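Local coordinates for protein post-proline cleaving enzyme (Rickettsia typhi, PDB 4HVT) that probably acts as a serine-type oligopeptidase that cleaves peptides after proline, at residues A[597-602]-A[613-618]. Sequence-based numbering, arbitrary orientation.
Sequences RYKEFG and DPEIPN. With EDO (1,2-ethanediol), chain E.
Tyr598 and Lys599, in the short 3-10 segment 598-600, face the type I beta turn Asp613-Ile616, which is closed by Ile616 N on Asp613 O (2.8 Å) and leads into helix 617-626. The ammonium group of Lys599 bridges two carboxylates of the turn. NZ gives a hydrogen bond to Asp613 OD1 at 2.7 Å, on the syn side, and another to Glu615 OE1 at 2.9 Å, on the anti side, each tilted about 25° out of its carboxylate plane. Bent at chi3, the lysine chain meets the Asp613 side chain at about a right angle. Asp613 OD1 also accepts a hydrogen bond from the backbone N of Glu615 at 3.0 Å, an Asx turn laid over the beta turn. The two donors of OD1 approach from opposite faces of the carboxylate plane, which probably restrains the rotation of that group. Both segments belong to the alpha/beta-hydrolase part, in the connection that follows strand 585-589 of the central sheet; Val608, of the short helix between them, touches Tyr598, Lys599 and Asp613. Pro614 CG and CD both lie 3.8 Å from Tyr598 CE2, CG meeting the ring obliquely, while Lys599 CG lies over the rim of one face of that ring. Tyr598, with chi1 at 75°, crosses Pro614 at about a right angle, and its OH is hydrogen-bonded to Gly612 O. Remote from the turn, Arg597 grips Glu600 side-on, NE to OE2 and NH2 to OE1; both oxygens lie in the guanidinium plane, but the carboxylate is tilted out of it. Phe601 CZ sits over one face of the guanidinium, toward its rim, and Arg597 NH1 makes a salt bridge to Glu28. Gly602 N donates to O2 of an ethanediol, probably from the crystallisation liquor.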
ATOM      1  N   ARG A 597      22.979  -6.189   4.097  1.00 14.59           N
ATOM      2  CA  ARG A 597      22.874  -5.457   5.359  1.00 14.56           C
ATOM      3  C   ARG A 597      21.458  -5.000   5.692  1.00 13.53           C
ATOM      4  O   ARG A 597      21.274  -4.303   6.673  1.00 12.77           O
ATOM      5  CB  ARG A 597      23.788  -4.209   5.318  1.00 15.62           C
ATOM      6  CG  ARG A 597      25.258  -4.589   5.119  1.00 16.97           C
ATOM      7  CD  ARG A 597      26.232  -3.451   5.434  1.00 18.52           C
ATOM      8  NE  ARG A 597      26.073  -2.861   6.734  1.00 19.11           N
ATOM      9  CZ  ARG A 597      26.433  -1.623   7.089  1.00 20.19           C
ATOM     10  NH1 ARG A 597      27.043  -0.821   6.249  1.00 21.01           N
ATOM     11  NH2 ARG A 597      26.201  -1.203   8.324  1.00 20.64           N
ATOM     12  N   TYR A 598      20.480  -5.436   4.914  1.00 13.18           N
ATOM     13  CA  TYR A 598      19.098  -4.894   5.058  1.00 12.57           C
ATOM     14  C   TYR A 598      18.536  -5.036   6.461  1.00 12.64           C
ATOM     15  O   TYR A 598      17.760  -4.184   6.891  1.00 12.31           O
ATOM     16  CB  TYR A 598      18.082  -5.410   4.009  1.00 12.15           C
ATOM     17  CG  TYR A 598      17.599  -6.808   4.218  1.00 11.79           C
ATOM     18  CD1 TYR A 598      16.479  -7.057   4.987  1.00 11.39           C
ATOM     19  CD2 TYR A 598      18.242  -7.866   3.614  1.00 11.90           C
ATOM     20  CE1 TYR A 598      16.033  -8.332   5.182  1.00 11.33           C
ATOM     21  CE2 TYR A 598      17.805  -9.154   3.775  1.00 12.05           C
ATOM     22  CZ  TYR A 598      16.665  -9.387   4.561  1.00 11.60           C
ATOM     23  OH  TYR A 598      16.172 -10.643   4.768  1.00 11.91           O
ATOM     24  N   LYS A 599      18.952  -6.075   7.203  1.00 13.18           N
ATOM     25  CA  LYS A 599      18.394  -6.259   8.542  1.00 13.60           C
ATOM     26  C   LYS A 599      18.802  -5.141   9.512  1.00 14.27           C
ATOM     27  O   LYS A 599      18.143  -4.963  10.537  1.00 14.07           O
ATOM     28  CB  LYS A 599      18.788  -7.606   9.185  1.00 13.88           C
ATOM     29  CG  LYS A 599      18.310  -8.841   8.428  1.00 14.11           C
ATOM     30  CD  LYS A 599      18.616 -10.182   9.093  1.00 14.35           C
ATOM     31  CE  LYS A 599      20.089 -10.432   9.488  1.00 15.56           C
ATOM     32  NZ  LYS A 599      20.263 -11.746  10.193  1.00 15.90           N
ATOM     33  N   GLU A 600      19.907  -4.459   9.220  1.00 14.57           N
ATOM     34  CA  GLU A 600      20.439  -3.426  10.092  1.00 15.52           C
ATOM     35  C   GLU A 600      19.722  -2.095   9.994  1.00 15.40           C
ATOM     36  O   GLU A 600      20.025  -1.222  10.763  1.00 16.55           O
ATOM     37  CB  GLU A 600      21.922  -3.210   9.775  1.00 17.43           C
ATOM     38  CG  GLU A 600      22.792  -4.424   9.996  1.00 18.69           C
ATOM     39  CD  GLU A 600      24.213  -4.116   9.543  1.00 20.69           C
ATOM     40  OE1 GLU A 600      24.821  -3.182  10.134  1.00 23.61           O
ATOM     41  OE2 GLU A 600      24.733  -4.796   8.619  1.00 21.26           O
ATOM     42  N   PHE A 601      18.795  -1.934   9.045  1.00 14.33           N
ATOM     43  CA  PHE A 601      18.251  -0.619   8.711  1.00 14.04           C
ATOM     44  C   PHE A 601      16.729  -0.646   8.745  1.00 13.43           C
ATOM     45  O   PHE A 601      16.103  -1.573   8.188  1.00 13.04           O
ATOM     46  CB  PHE A 601      18.716  -0.172   7.323  1.00 14.19           C
ATOM     47  CG  PHE A 601      20.203   0.081   7.264  1.00 14.73           C
ATOM     48  CD1 PHE A 601      20.728   1.279   7.733  1.00 15.21           C
ATOM     49  CD2 PHE A 601      21.062  -0.874   6.783  1.00 15.03           C
ATOM     50  CE1 PHE A 601      22.095   1.502   7.706  1.00 15.84           C
ATOM     51  CE2 PHE A 601      22.444  -0.691   6.806  1.00 15.68           C
ATOM     52  CZ  PHE A 601      22.961   0.518   7.234  1.00 15.98           C
ATOM     53  N   GLY A 602      16.119   0.363   9.385  1.00 13.12           N
ATOM     54  CA  GLY A 602      14.651   0.465   9.381  1.00 12.40           C
ATOM     55  C   GLY A 602      13.980  -0.791   9.933  1.00 12.11           C
ATOM     56  O   GLY A 602      14.500  -1.367  10.909  1.00 12.92           O
ATOM     57  N   ASP A 613      17.913 -14.899   4.884  1.00 13.13           N
ATOM     58  CA  ASP A 613      18.762 -14.344   5.918  1.00 13.54           C
ATOM     59  C   ASP A 613      20.232 -14.227   5.446  1.00 13.97           C
ATOM     60  O   ASP A 613      20.900 -15.225   5.310  1.00 14.43           O
ATOM     61  CB  ASP A 613      18.659 -15.209   7.158  1.00 13.81           C
ATOM     62  CG  ASP A 613      19.288 -14.592   8.338  1.00 14.51           C
ATOM     63  OD1 ASP A 613      20.077 -13.626   8.212  1.00 15.27           O
ATOM     64  OD2 ASP A 613      18.988 -15.052   9.439  1.00 15.50           O
ATOM     65  N   PRO A 614      20.718 -13.004   5.219  1.00 14.29           N
ATOM     66  CA  PRO A 614      22.152 -12.869   4.839  1.00 14.95           C
ATOM     67  C   PRO A 614      23.191 -13.424   5.813  1.00 15.43           C
ATOM     68  O   PRO A 614      24.387 -13.500   5.426  1.00 15.59           O
ATOM     69  CB  PRO A 614      22.338 -11.342   4.666  1.00 15.07           C
ATOM     70  CG  PRO A 614      21.034 -10.665   4.965  1.00 14.42           C
ATOM     71  CD  PRO A 614      20.053 -11.699   5.451  1.00 13.85           C
ATOM     72  N   GLU A 615      22.795 -13.810   7.022  1.00 15.30           N
ATOM     73  CA  GLU A 615      23.715 -14.433   7.936  1.00 16.39           C
ATOM     74  C   GLU A 615      23.602 -15.984   7.919  1.00 15.94           C
ATOM     75  O   GLU A 615      24.216 -16.647   8.720  1.00 16.48           O
ATOM     76  CB  GLU A 615      23.553 -13.833   9.337  1.00 17.20           C
ATOM     77  CG  GLU A 615      23.972 -12.367   9.365  1.00 18.46           C
ATOM     78  CD  GLU A 615      23.930 -11.748  10.742  1.00 20.05           C
ATOM     79  OE1 GLU A 615      22.886 -11.849  11.392  1.00 20.92           O
ATOM     80  OE2 GLU A 615      24.987 -11.234  11.211  1.00 21.42           O
ATOM     81  N   ILE A 616      22.765 -16.534   7.017  1.00 14.83           N
ATOM     82  CA  ILE A 616      22.762 -17.975   6.754  1.00 14.89           C
ATOM     83  C   ILE A 616      23.563 -18.158   5.438  1.00 14.92           C
ATOM     84  O   ILE A 616      23.189 -17.612   4.417  1.00 14.32           O
ATOM     85  CB  ILE A 616      21.350 -18.622   6.611  1.00 14.76           C
ATOM     86  CG1 ILE A 616      20.634 -18.534   7.961  1.00 14.61           C
ATOM     87  CG2 ILE A 616      21.573 -20.117   6.279  1.00 15.47           C
ATOM     88  CD1 ILE A 616      19.167 -18.931   7.952  1.00 14.18           C
ATOM     89  N   PRO A 617      24.684 -18.886   5.486  1.00 15.24           N
ATOM     90  CA  PRO A 617      25.550 -18.998   4.306  1.00 15.80           C
ATOM     91  C   PRO A 617      24.811 -19.274   2.988  1.00 15.84           C
ATOM     92  O   PRO A 617      25.096 -18.631   1.969  1.00 15.77           O
ATOM     93  CB  PRO A 617      26.488 -20.142   4.664  1.00 16.54           C
ATOM     94  CG  PRO A 617      26.587 -20.138   6.119  1.00 16.33           C
ATOM     95  CD  PRO A 617      25.258 -19.605   6.639  1.00 15.51           C
ATOM     96  N   ASN A 618      23.904 -20.238   3.000  1.00 15.96           N
ATOM     97  CA  ASN A 618      23.249 -20.595   1.729  1.00 16.40           C
ATOM     98  C   ASN A 618      22.387 -19.483   1.215  1.00 15.81           C
ATOM     99  O   ASN A 618      22.389 -19.249   0.009  1.00 15.85           O
ATOM    100  CB  ASN A 618      22.458 -21.886   1.831  1.00 16.96           C
ATOM    101  CG  ASN A 618      22.128 -22.458   0.468  1.00 17.55           C
ATOM    102  OD1 ASN A 618      23.013 -23.003  -0.207  1.00 19.02           O
ATOM    103  ND2 ASN A 618      20.848 -22.386   0.087  1.00 17.27           N
TER
HETATM  104  C1  EDO E 804      15.806   2.960  12.203  1.00 33.37           C
HETATM  105  O1  EDO E 804      15.101   3.596  11.129  1.00 34.01           O
HETATM  106  C2  EDO E 804      17.286   2.815  11.945  1.00 32.00           C
HETATM  107  O2  EDO E 804      17.644   1.639  11.213  1.00 30.67           O